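Local coordinates for protein glycogen synthase (Cyanobacterium sp. CLg1, PDB 6GNF) that belongs to the starch and glycogen synthase family of two-domain glycosyltransferases and is modelled with adenosine-5'-diphosphate and a glycan bound, at residues Val133-Ala137 with Lys213-Leu217; Phe205-Ser211 with Tyr253-Leu258; Thr305-Asn311 with Leu441-Tyr446; Leu438-Tyr442 with Gly457-Val462. One frame throughout, in Å; residues are numbered along the deposited sequence.

Contact 1: residues Val133-Ala137 with Lys213-Leu217; sequences VERFA and KFDAL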
# COMPACT_ATOMS: atom_id res chain seq x y z
N VAL A 133 17.36 9.65 1.47
CA VAL A 133 18.47 8.70 1.47
C VAL A 133 18.96 8.48 2.90
O VAL A 133 19.03 7.35 3.37
CB VAL A 133 19.63 9.19 0.57
CG1 VAL A 133 20.91 8.41 0.84
CG2 VAL A 133 19.24 9.08 -0.90
N GLU A 134 19.29 9.56 3.59
CA GLU A 134 19.85 9.45 4.93
C GLU A 134 18.82 8.92 5.93
O GLU A 134 19.12 8.06 6.75
CB GLU A 134 20.40 10.80 5.39
CG GLU A 134 21.64 11.26 4.64
CD GLU A 134 21.35 11.91 3.30
OE1 GLU A 134 22.31 12.34 2.60
OE2 GLU A 134 20.17 11.99 2.89
N ARG A 135 17.58 9.41 5.84
CA ARG A 135 16.50 9.02 6.75
C ARG A 135 16.19 7.54 6.70
O ARG A 135 16.01 6.91 7.74
CB ARG A 135 15.22 9.81 6.43
CG ARG A 135 15.12 11.15 7.15
CD ARG A 135 14.25 12.15 6.42
NE ARG A 135 13.00 11.58 5.91
CZ ARG A 135 11.82 11.62 6.52
NH1 ARG A 135 11.67 12.20 7.70
NH2 ARG A 135 10.77 11.06 5.93
N PHE A 136 16.11 6.97 5.51
CA PHE A 136 15.70 5.58 5.37
C PHE A 136 16.86 4.59 5.45
O PHE A 136 16.68 3.47 5.94
CB PHE A 136 14.85 5.39 4.12
CG PHE A 136 13.57 6.18 4.14
CD1 PHE A 136 12.79 6.23 5.29
CD2 PHE A 136 13.15 6.89 3.02
CE1 PHE A 136 11.62 6.97 5.32
CE2 PHE A 136 11.98 7.63 3.05
CZ PHE A 136 11.21 7.68 4.19
N ALA A 137 18.05 4.99 5.03
CA ALA A 137 19.24 4.22 5.36
C ALA A 137 19.39 4.10 6.88
O ALA A 137 19.74 3.04 7.41
CB ALA A 137 20.48 4.84 4.76
N LYS A 213 24.94 10.05 -4.46
CA LYS A 213 24.48 9.76 -3.11
C LYS A 213 25.01 8.43 -2.56
O LYS A 213 24.54 7.96 -1.53
CB LYS A 213 22.94 9.72 -3.07
CG LYS A 213 22.25 11.04 -3.39
CD LYS A 213 22.62 12.16 -2.42
CE LYS A 213 22.15 11.88 -1.01
NZ LYS A 213 22.71 12.87 -0.05
N PHE A 214 25.99 7.83 -3.23
CA PHE A 214 26.50 6.53 -2.78
C PHE A 214 27.23 6.63 -1.44
O PHE A 214 27.04 5.80 -0.56
CB PHE A 214 27.43 5.88 -3.81
CG PHE A 214 28.04 4.60 -3.33
CD1 PHE A 214 27.26 3.47 -3.19
CD2 PHE A 214 29.37 4.53 -2.98
CE1 PHE A 214 27.81 2.29 -2.72
CE2 PHE A 214 29.93 3.36 -2.51
CZ PHE A 214 29.14 2.23 -2.38
N ASP A 215 28.01 7.68 -1.24
CA ASP A 215 28.83 7.81 -0.03
C ASP A 215 27.95 7.90 1.21
O ASP A 215 28.39 7.56 2.30
CB ASP A 215 29.75 9.03 -0.12
CG ASP A 215 30.85 8.86 -1.15
OD1 ASP A 215 31.19 7.71 -1.48
OD2 ASP A 215 31.40 9.89 -1.62
N ALA A 216 26.74 8.42 1.06
CA ALA A 216 25.82 8.56 2.17
C ALA A 216 25.31 7.22 2.72
O ALA A 216 24.76 7.19 3.82
CB ALA A 216 24.64 9.44 1.78
N LEU A 217 25.47 6.14 1.96
CA LEU A 217 25.01 4.82 2.41
C LEU A 217 25.96 4.14 3.40
O LEU A 217 25.55 3.22 4.09
CB LEU A 217 24.80 3.91 1.19
CG LEU A 217 23.82 4.45 0.15
CD1 LEU A 217 23.65 3.45 -0.98
CD2 LEU A 217 22.47 4.76 0.78

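Contact 2: residues Phe205-Ser211 with Tyr253-Leu258; sequences FQGRFPS and YMLNWL. With BGC (beta-D-glucopyranose), chain D; SO4 (sulfate ion), chain J; SO4 (sulfate ion), chain I.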
# COMPACT_ATOMS: atom_id res chain seq x y z
N PHE A 205 7.97 2.42 -7.24
CA PHE A 205 8.94 3.19 -6.46
C PHE A 205 10.02 2.24 -5.97
O PHE A 205 9.74 1.25 -5.29
CB PHE A 205 8.24 3.91 -5.31
CG PHE A 205 7.02 4.66 -5.74
CD1 PHE A 205 7.13 5.83 -6.50
CD2 PHE A 205 5.74 4.19 -5.44
CE1 PHE A 205 6.01 6.51 -6.93
CE2 PHE A 205 4.61 4.87 -5.87
CZ PHE A 205 4.75 6.04 -6.61
N GLN A 206 11.26 2.55 -6.35
CA GLN A 206 12.37 1.62 -6.24
C GLN A 206 13.58 2.15 -5.48
O GLN A 206 14.54 1.41 -5.29
CB GLN A 206 12.79 1.22 -7.66
CG GLN A 206 11.66 0.65 -8.49
CD GLN A 206 12.06 0.32 -9.92
OE1 GLN A 206 13.13 0.73 -10.39
NE2 GLN A 206 11.19 -0.37 -10.63
N GLY A 207 13.54 3.40 -5.04
CA GLY A 207 14.68 4.03 -4.40
C GLY A 207 15.76 4.30 -5.43
O GLY A 207 16.91 3.90 -5.25
N ARG A 208 15.36 4.95 -6.53
CA ARG A 208 16.30 5.43 -7.51
C ARG A 208 16.85 6.75 -7.02
O ARG A 208 16.09 7.67 -6.73
CB ARG A 208 15.62 5.61 -8.87
CG ARG A 208 15.04 4.33 -9.43
CD ARG A 208 14.51 4.54 -10.83
NE ARG A 208 13.85 3.34 -11.34
CZ ARG A 208 13.45 3.18 -12.60
NH1 ARG A 208 13.62 4.15 -13.49
NH2 ARG A 208 12.86 2.05 -12.98
N PHE A 209 18.18 6.82 -6.88
CA PHE A 209 18.86 8.02 -6.43
C PHE A 209 20.10 8.23 -7.27
O PHE A 209 20.63 7.28 -7.82
CB PHE A 209 19.27 7.88 -4.97
CG PHE A 209 18.12 7.72 -4.04
CD1 PHE A 209 17.27 8.79 -3.80
CD2 PHE A 209 17.88 6.51 -3.43
CE1 PHE A 209 16.20 8.65 -2.95
CE2 PHE A 209 16.80 6.36 -2.58
CZ PHE A 209 15.97 7.44 -2.34
N PRO A 210 20.56 9.49 -7.37
CA PRO A 210 21.80 9.74 -8.10
C PRO A 210 22.97 8.98 -7.51
O PRO A 210 23.02 8.77 -6.29
CB PRO A 210 22.01 11.25 -7.94
CG PRO A 210 20.68 11.80 -7.58
CD PRO A 210 20.00 10.72 -6.80
N SER A 211 23.93 8.61 -8.35
CA SER A 211 25.07 7.82 -7.90
C SER A 211 25.94 8.62 -6.94
O SER A 211 26.58 8.05 -6.06
CB SER A 211 25.86 7.32 -9.10
OG SER A 211 26.03 8.35 -10.04
N TYR A 253 23.28 6.69 -15.64
CA TYR A 253 23.66 5.82 -14.54
C TYR A 253 23.14 6.37 -13.21
O TYR A 253 23.15 7.57 -13.00
CB TYR A 253 25.17 5.68 -14.49
CG TYR A 253 25.64 4.93 -13.27
CD1 TYR A 253 25.45 3.56 -13.16
CD2 TYR A 253 26.26 5.59 -12.20
CE1 TYR A 253 25.87 2.86 -12.04
CE2 TYR A 253 26.68 4.90 -11.07
CZ TYR A 253 26.49 3.54 -10.99
OH TYR A 253 26.89 2.84 -9.87
N MET A 254 22.68 5.48 -12.34
CA MET A 254 22.21 5.87 -11.00
C MET A 254 22.17 4.66 -10.07
O MET A 254 22.57 3.56 -10.46
CB MET A 254 20.82 6.52 -11.09
CG MET A 254 19.70 5.61 -11.57
SD MET A 254 18.14 6.46 -11.97
CE MET A 254 18.59 7.41 -13.42
N LEU A 255 21.72 4.88 -8.83
CA LEU A 255 21.51 3.81 -7.86
C LEU A 255 20.05 3.38 -7.84
O LEU A 255 19.16 4.16 -8.17
CB LEU A 255 21.89 4.28 -6.46
CG LEU A 255 23.25 4.97 -6.32
CD1 LEU A 255 23.47 5.36 -4.87
CD2 LEU A 255 24.39 4.08 -6.80
N ASN A 256 19.81 2.15 -7.41
CA ASN A 256 18.48 1.57 -7.29
C ASN A 256 18.47 0.64 -6.09
O ASN A 256 18.96 -0.48 -6.17
CB ASN A 256 18.12 0.81 -8.57
CG ASN A 256 16.68 0.34 -8.60
OD1 ASN A 256 16.18 -0.25 -7.63
ND2 ASN A 256 16.00 0.58 -9.70
N TRP A 257 17.89 1.11 -4.99
CA TRP A 257 17.91 0.38 -3.72
C TRP A 257 17.16 -0.94 -3.81
O TRP A 257 17.62 -1.96 -3.29
CB TRP A 257 17.26 1.21 -2.62
CG TRP A 257 18.05 2.36 -2.09
CD1 TRP A 257 19.14 2.94 -2.66
CD2 TRP A 257 17.78 3.08 -0.89
NE1 TRP A 257 19.58 3.99 -1.87
CE2 TRP A 257 18.75 4.09 -0.78
CE3 TRP A 257 16.81 2.97 0.10
CZ2 TRP A 257 18.78 4.98 0.29
CZ3 TRP A 257 16.83 3.87 1.16
CH2 TRP A 257 17.82 4.85 1.25
N LEU A 258 16.00 -0.93 -4.46
CA LEU A 258 15.15 -2.11 -4.51
C LEU A 258 15.84 -3.24 -5.26
O LEU A 258 15.69 -4.40 -4.91
CB LEU A 258 13.82 -1.80 -5.18
CG LEU A 258 12.79 -2.94 -5.16
CD1 LEU A 258 12.47 -3.34 -3.74
CD2 LEU A 258 11.54 -2.50 -5.88
C2 BGC D . 8.01 10.40 -5.58
C3 BGC D . 7.77 9.23 -4.63
C4 BGC D . 6.34 9.33 -4.09
C5 BGC D . 5.29 9.56 -5.19
C6 BGC D . 3.97 10.02 -4.57
C1 BGC D . 6.98 10.30 -6.71
O1 BGC D . 7.24 11.26 -7.74
O2 BGC D . 9.34 10.40 -6.12
O3 BGC D . 8.72 9.21 -3.55
O4 BGC D . 6.02 8.10 -3.42
O5 BGC D . 5.68 10.54 -6.16
O6 BGC D . 2.92 9.37 -5.27
S SO4 J . 11.62 6.97 -5.30
O1 SO4 J . 11.58 5.60 -4.73
O2 SO4 J . 13.03 7.34 -5.59
O3 SO4 J . 11.01 7.91 -4.33
O4 SO4 J . 10.86 7.00 -6.57
S SO4 I . 25.17 12.20 -10.44
O1 SO4 I . 25.56 10.87 -9.93
O2 SO4 I . 26.38 12.98 -10.83
O3 SO4 I . 24.47 12.95 -9.37
O4 SO4 I . 24.29 12.00 -11.62
O HOH W 1 23.15 9.34 -10.96

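Contact 3: residues Thr305-Asn311 with Leu441-Tyr446; sequences TKIETWN and LYAMMY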
# COMPACT_ATOMS: atom_id res chain seq x y z
N THR A 305 -7.22 -8.87 4.93
CA THR A 305 -7.54 -7.65 5.64
C THR A 305 -8.17 -7.95 7.00
O THR A 305 -8.71 -9.03 7.23
CB THR A 305 -8.50 -6.80 4.80
OG1 THR A 305 -8.70 -5.53 5.43
CG2 THR A 305 -9.85 -7.49 4.62
N LYS A 306 -8.04 -7.01 7.93
CA LYS A 306 -8.68 -7.12 9.23
C LYS A 306 -10.16 -6.85 9.09
O LYS A 306 -10.58 -6.02 8.30
CB LYS A 306 -8.11 -6.11 10.23
CG LYS A 306 -6.87 -6.58 10.92
CD LYS A 306 -6.28 -5.48 11.79
CE LYS A 306 -7.15 -5.20 12.99
NZ LYS A 306 -6.41 -4.48 14.04
N ILE A 307 -10.92 -7.49 9.97
CA ILE A 307 -12.37 -7.42 9.93
C ILE A 307 -12.89 -6.38 10.92
O ILE A 307 -13.91 -5.75 10.64
CB ILE A 307 -12.96 -8.83 10.19
CG1 ILE A 307 -12.53 -9.80 9.07
CG2 ILE A 307 -14.46 -8.76 10.38
CD1 ILE A 307 -12.74 -11.26 9.41
N GLU A 308 -12.18 -6.15 12.02
CA GLU A 308 -12.63 -5.28 13.11
C GLU A 308 -13.27 -3.94 12.71
O GLU A 308 -14.41 -3.67 13.09
CB GLU A 308 -11.49 -5.01 14.08
CG GLU A 308 -11.16 -6.19 14.99
CD GLU A 308 -9.75 -6.13 15.54
OE1 GLU A 308 -9.00 -7.12 15.35
OE2 GLU A 308 -9.39 -5.11 16.16
N THR A 309 -12.54 -3.08 12.02
CA THR A 309 -13.07 -1.77 11.63
C THR A 309 -14.04 -1.86 10.45
O THR A 309 -15.02 -1.12 10.40
CB THR A 309 -11.93 -0.79 11.25
OG1 THR A 309 -10.98 -0.72 12.31
CG2 THR A 309 -12.48 0.62 10.96
N TRP A 310 -13.75 -2.77 9.51
CA TRP A 310 -14.50 -2.87 8.26
C TRP A 310 -15.37 -4.13 8.19
O TRP A 310 -14.92 -5.18 7.71
CB TRP A 310 -13.53 -2.84 7.07
CG TRP A 310 -12.85 -1.53 6.91
CD1 TRP A 310 -11.65 -1.17 7.44
CD2 TRP A 310 -13.34 -0.38 6.20
NE1 TRP A 310 -11.35 0.13 7.08
CE2 TRP A 310 -12.37 0.63 6.33
CE3 TRP A 310 -14.50 -0.12 5.47
CZ2 TRP A 310 -12.52 1.89 5.74
CZ3 TRP A 310 -14.65 1.14 4.88
CH2 TRP A 310 -13.66 2.12 5.03
N ASN A 311 -16.57 -4.03 8.73
CA ASN A 311 -17.61 -5.03 8.49
C ASN A 311 -18.97 -4.43 8.80
O ASN A 311 -19.12 -3.71 9.80
CB ASN A 311 -17.40 -6.32 9.29
CG ASN A 311 -17.65 -6.16 10.77
OD1 ASN A 311 -18.70 -6.53 11.29
ND2 ASN A 311 -16.68 -5.62 11.47
N LEU A 441 -11.67 -5.64 -1.26
CA LEU A 441 -11.84 -6.61 -0.17
C LEU A 441 -12.86 -6.08 0.83
O LEU A 441 -13.81 -6.78 1.20
CB LEU A 441 -10.51 -6.87 0.53
CG LEU A 441 -9.32 -7.31 -0.33
CD1 LEU A 441 -8.13 -7.63 0.55
CD2 LEU A 441 -9.67 -8.49 -1.21
N TYR A 442 -12.68 -4.83 1.23
CA TYR A 442 -13.65 -4.17 2.10
C TYR A 442 -15.03 -4.22 1.46
O TYR A 442 -16.01 -4.61 2.10
CB TYR A 442 -13.27 -2.72 2.35
CG TYR A 442 -12.03 -2.50 3.19
CD1 TYR A 442 -11.61 -3.42 4.13
CD2 TYR A 442 -11.29 -1.33 3.06
CE1 TYR A 442 -10.49 -3.21 4.91
CE2 TYR A 442 -10.16 -1.10 3.83
CZ TYR A 442 -9.77 -2.05 4.75
OH TYR A 442 -8.64 -1.82 5.51
N ALA A 443 -15.11 -3.82 0.20
CA ALA A 443 -16.38 -3.75 -0.51
C ALA A 443 -17.12 -5.08 -0.45
O ALA A 443 -18.32 -5.11 -0.17
CB ALA A 443 -16.15 -3.33 -1.95
N MET A 444 -16.42 -6.17 -0.73
CA MET A 444 -17.05 -7.48 -0.74
C MET A 444 -17.61 -7.87 0.62
O MET A 444 -18.67 -8.47 0.70
CB MET A 444 -16.08 -8.54 -1.27
CG MET A 444 -15.86 -8.43 -2.77
SD MET A 444 -14.87 -9.74 -3.51
CE MET A 444 -13.24 -9.32 -2.93
N MET A 445 -16.92 -7.53 1.71
CA MET A 445 -17.45 -7.81 3.05
C MET A 445 -18.76 -7.07 3.33
O MET A 445 -19.55 -7.52 4.15
CB MET A 445 -16.43 -7.45 4.12
CG MET A 445 -15.23 -8.36 4.18
SD MET A 445 -14.02 -7.81 5.42
CE MET A 445 -14.92 -8.12 6.94
N TYR A 446 -18.97 -5.94 2.65
CA TYR A 446 -20.20 -5.16 2.78
C TYR A 446 -21.26 -5.54 1.73
O TYR A 446 -22.32 -4.93 1.69
CB TYR A 446 -19.88 -3.66 2.68
CG TYR A 446 -19.25 -3.08 3.94
CD1 TYR A 446 -17.97 -3.41 4.32
CD2 TYR A 446 -19.95 -2.19 4.75
CE1 TYR A 446 -17.38 -2.90 5.46
CE2 TYR A 446 -19.38 -1.66 5.90
CZ TYR A 446 -18.09 -2.01 6.25
OH TYR A 446 -17.49 -1.50 7.39

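Contact 4: residues Leu438-Tyr442 with Gly457-Val462; sequences LNQLY and GLVDTV. With ADP (adenosine-5'-diphosphate), chain F.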
# COMPACT_ATOMS: atom_id res chain seq x y z
N LEU A 438 -6.98 -2.85 -1.74
CA LEU A 438 -7.68 -3.17 -0.51
C LEU A 438 -9.17 -2.83 -0.56
O LEU A 438 -9.98 -3.55 0.02
CB LEU A 438 -7.00 -2.49 0.68
CG LEU A 438 -5.57 -2.96 1.06
CD1 LEU A 438 -5.06 -2.26 2.30
CD2 LEU A 438 -5.55 -4.47 1.27
N ASN A 439 -9.54 -1.77 -1.27
CA ASN A 439 -10.93 -1.37 -1.40
C ASN A 439 -11.87 -2.49 -1.76
O ASN A 439 -12.94 -2.59 -1.17
CB ASN A 439 -11.09 -0.30 -2.48
CG ASN A 439 -10.75 1.08 -1.99
OD1 ASN A 439 -10.14 1.26 -0.92
ND2 ASN A 439 -11.11 2.07 -2.78
N GLN A 440 -11.47 -3.32 -2.71
CA GLN A 440 -12.35 -4.37 -3.22
C GLN A 440 -12.62 -5.44 -2.16
O GLN A 440 -13.70 -6.02 -2.15
CB GLN A 440 -11.79 -4.98 -4.52
CG GLN A 440 -10.65 -5.98 -4.35
CD GLN A 440 -9.28 -5.34 -4.24
OE1 GLN A 440 -9.14 -4.13 -3.99
NE2 GLN A 440 -8.25 -6.14 -4.47
N LEU A 441 -11.67 -5.64 -1.26
CA LEU A 441 -11.84 -6.61 -0.17
C LEU A 441 -12.86 -6.08 0.83
O LEU A 441 -13.81 -6.78 1.20
CB LEU A 441 -10.51 -6.87 0.53
CG LEU A 441 -9.32 -7.31 -0.33
CD1 LEU A 441 -8.13 -7.63 0.55
CD2 LEU A 441 -9.67 -8.49 -1.21
N TYR A 442 -12.68 -4.83 1.23
CA TYR A 442 -13.65 -4.17 2.10
C TYR A 442 -15.03 -4.22 1.46
O TYR A 442 -16.01 -4.61 2.10
CB TYR A 442 -13.27 -2.72 2.35
CG TYR A 442 -12.03 -2.50 3.19
CD1 TYR A 442 -11.61 -3.42 4.13
CD2 TYR A 442 -11.29 -1.33 3.06
CE1 TYR A 442 -10.49 -3.21 4.91
CE2 TYR A 442 -10.16 -1.10 3.83
CZ TYR A 442 -9.77 -2.05 4.75
OH TYR A 442 -8.64 -1.82 5.51
N GLY A 457 -3.45 -7.81 -8.60
CA GLY A 457 -4.26 -8.59 -7.67
C GLY A 457 -5.76 -8.40 -7.79
O GLY A 457 -6.52 -9.14 -7.16
N LEU A 458 -6.20 -7.44 -8.60
CA LEU A 458 -7.62 -7.28 -8.88
C LEU A 458 -8.14 -8.50 -9.65
O LEU A 458 -9.28 -8.92 -9.45
CB LEU A 458 -7.90 -6.00 -9.65
CG LEU A 458 -7.51 -4.70 -8.93
CD1 LEU A 458 -7.66 -3.50 -9.87
CD2 LEU A 458 -8.34 -4.50 -7.68
N VAL A 459 -7.30 -9.05 -10.52
CA VAL A 459 -7.64 -10.29 -11.22
C VAL A 459 -7.77 -11.44 -10.23
O VAL A 459 -8.68 -12.25 -10.32
CB VAL A 459 -6.58 -10.65 -12.29
CG1 VAL A 459 -6.91 -11.98 -12.94
CG2 VAL A 459 -6.49 -9.56 -13.36
N ASP A 460 -6.85 -11.52 -9.27
CA ASP A 460 -6.87 -12.58 -8.26
C ASP A 460 -8.06 -12.48 -7.31
O ASP A 460 -8.60 -13.50 -6.91
CB ASP A 460 -5.57 -12.55 -7.43
CG ASP A 460 -4.38 -13.09 -8.17
OD1 ASP A 460 -4.49 -14.15 -8.83
OD2 ASP A 460 -3.31 -12.46 -8.11
N THR A 461 -8.42 -11.26 -6.93
CA THR A 461 -9.40 -11.04 -5.86
C THR A 461 -10.84 -10.90 -6.33
O THR A 461 -11.77 -11.03 -5.54
CB THR A 461 -9.04 -9.80 -5.03
OG1 THR A 461 -8.85 -8.67 -5.91
CG2 THR A 461 -7.77 -10.05 -4.25
N VAL A 462 -11.03 -10.62 -7.62
CA VAL A 462 -12.37 -10.44 -8.19
C VAL A 462 -12.58 -11.38 -9.39
O VAL A 462 -12.58 -10.95 -10.54
CB VAL A 462 -12.60 -8.97 -8.63
CG1 VAL A 462 -14.06 -8.74 -9.02
CG2 VAL A 462 -12.21 -8.01 -7.52
PB ADP F . -2.99 2.16 -2.16
O1B ADP F . -2.39 1.83 -3.50
O2B ADP F . -2.36 1.40 -1.02
O3B ADP F . -3.18 3.63 -1.93
PA ADP F . -5.10 0.33 -1.44
O1A ADP F . -4.12 -0.83 -1.32
O2A ADP F . -6.51 0.11 -1.97
O3A ADP F . -4.48 1.55 -2.30
O5' ADP F . -5.24 1.03 0.01
C5' ADP F . -5.69 2.39 0.15
C4' ADP F . -6.47 2.49 1.46
O4' ADP F . -6.70 3.85 1.84
C3' ADP F . -7.83 1.84 1.31
O3' ADP F . -8.07 1.08 2.50
C2' ADP F . -8.79 3.00 1.16
O2' ADP F . -10.02 2.66 1.78
C1' ADP F . -8.10 4.16 1.86
N9 ADP F . -8.26 5.50 1.24
C8 ADP F . -7.68 5.95 0.10
N7 ADP F . -8.02 7.24 -0.15
C5 ADP F . -8.83 7.64 0.85
C6 ADP F . -9.55 8.88 1.21
N6 ADP F . -9.48 9.98 0.44
N1 ADP F . -10.29 8.88 2.34
C2 ADP F . -10.38 7.80 3.13
N3 ADP F . -9.75 6.64 2.86
C4 ADP F . -8.97 6.50 1.76

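Contact 1: residues Val133-Ala137 with Lys213-Leu217
The first turn of helix 132-144, through Val133, Glu134 and Ala137 on the side that faces the 213-217 loop, meets Lys213, Ala216 and Leu217 where that loop winds into a helix-like turn, within the starch synthase catalytic domain. The polar part is a salt bridge in which Lys213 NZ approaches Glu134 OE1 to 2.7 Å and uses the syn lone pair of that oxygen. The two side chains cross at about a right angle. Lys213 gets there by folding over rather than stretching: bends at chi2 (-60°) and chi3 (-64°) swing the chain back, so CE rests against the valine, 4.0 Å from Val133 CB, while the ammonium group goes on to the carboxylate. Beneath the ion pair the contact is apolar. Val133 CG1 stands anti to its own backbone N (chi1 165°), which brings it within 4.0 Å of both Ala216 CB and Leu217 CD2. Ala137 CB, one turn further along the helix, meets the same Leu217 CD2 more loosely, at 4.5 Å. Val133 and Leu217 also touch Trp257 of helix 257-264, while Leu227 of helix 224-227 packs on Leu217, so the turn lies among three helices.

Contact 2: residues Phe205-Ser211 with Tyr253-Leu258
Three N-H groups converge on one side-chain oxygen, Gln206 OE1: Asn256 ND2 reaches it from across the contact at 3.0 Å, and Arg208 NE and NH2 grip it side-on from two residues further along its own segment. The oxygen lies in the guanidinium plane, yet both arginine nitrogens stand well above the amide plane of Gln206, whereas Asn256 ND2 is tilted 34° from it. Arg208 keeps its chain extended from CG to NE and runs alongside Asn256, pointing the same way; its charge is met by a salt bridge from NH2 to Glu288, and its NH1 bonds Phe233 O. The backbone beside this cluster is a short antiparallel pairing of strand 208-209 with strand 251-256, at the edge of a three-stranded sheet. Phe209 and Leu255 form its hydrogen-bonded pair, with Leu255 N to Phe209 O at 2.8 Å, and Arg208 and Asn256 the non-hydrogen-bonded one. Beyond the strands, backbone hydrogen bonds continue to the first residues of helix 257-264: Trp257 N bonds Gly207 O (3.0 Å) and Leu258 N bonds Gln206 O (2.9 Å), while Asn256 caps the helix through Lys259 N. On the other face of the sheet Phe209 CE2 sits over the centre of the Trp257 ring system, 3.5 Å from Trp257 CE2, with the ring planes at 56°. Gly207 N donates to a sulfate, probably from the crystallisation liquor. Phe205, of the glycan pocket, turns a ring face to O4 of beta-D-glucopyranose, and its CE1 lies 3.6 Å from the sugar's C5.

Contact 3: residues Thr305-Asn311 with Leu441-Tyr446
Trp310 and Tyr442 lie face to face: the indole's five-membered ring and the phenol ring have centroids 3.6 Å apart and planes only 12° from parallel. Trp310 CD1 is 3.4 Å from Tyr442 CZ, and CG of the indole stands over the phenol face, offset toward its rim. Lys306 O sits at the edge of the Tyr442 ring, near its plane, while Thr305 OG1 approaches Tyr442 CE1 obliquely to 3.0 Å. Next to the stack, Met445 bends at chi3 (69°) and so lays its methyl against the loop, CE 3.5 Å from Ile307 CG2 and 3.9 Å from Asn311 CB. That loop is braced from within, as Asn311 ND2 donates to Ile307 O at 2.9 Å. Tyr446 crosses Trp310 at about a right angle, its CE1 4.0 Å from Trp310 CE3, and its hydroxyl is hydrogen-bonded to Asp315. Tyr442 belongs to the pocket of adenosine-5'-diphosphate, and Trp310 covers a face of a ring whose edge meets the ligand's O3'. His418 of helix 414-423 also stacks on Trp310. The contact thus fastens the loop after strand 298-300, outermost in the nine-stranded sheet, to helix 439-445, which flanks the six-stranded parallel sheet.

Contact 4: residues Leu438-Tyr442 with Gly457-Val462
Helices 439-445 and 457-461 come nearest at Leu441 and Thr461, whose CA atoms are 7.6 Å apart, so side chains rather than backbones make the contact. Both helices belong to the Rossmann-like second domain of a GT-B glycosyltransferase, where they follow the adjacent parallel strands 426-429 and 449-452. Gln440 carries most of the contact. Its CG is placed between the backbone N and the carbonyl carbon (chi1 78°) and the chain bends again at chi2, which turns the amide across Thr461 at about a right angle. From there NE2 donates to Thr461 OG1 at 3.0 Å, along a fairly straight bond (153° at the hydrogen); NE2 is also hydrogen-bonded to Cys436 O, its stronger partner. Leu458 CD2 lies against this buried amide, 3.6 Å from Gln440 NE2, whereas Val462 CG2 touches the stem of the side chain, 4.1 Å from Gln440 CG. Leu441 CD2 meets Thr461 CG2 at 3.9 Å. The beginning of the first helix faces adenosine-5'-diphosphate. Leu438 N bonds the phosphate oxygen O2A at 3.0 Å, and Leu438 O accepts from both Leu441 N and Tyr442 N; a helix start placed here would be expected to ease the phosphate's negative charge. Met429 touches both Gln440 and Leu458. Thr461 OG1 has a fixed direction of its own, since it donates to Gly457 O at 2.7 Å, and Thr461 N reaches that same carbonyl oxygen from the opposite face of its plane.

Contacts 1 and 2 sit together in the catalytic domain, with centres 11 Å apart, and alternate along the chain; they touch where Val133 CG2 of contact 1 lies 3.5 Å from Phe209 CD1 of contact 2. Contacts 3 and 4 come later in sequence and form a second pair, with centres 12 Å apart, sharing Leu441 and Tyr442 on helix 439-445; Met444 CE of that helix also touches Thr461 O at 3.4 Å. The two pairs lie on opposite sides of the chain's centre, contacts 2 and 4 being about 30 Å apart between centres. Contact 2 holds Phe205 of the glycan pocket and contact 4 holds residues of the adenosine-5'-diphosphate pocket, consistent with a cleft between two domains that holds both.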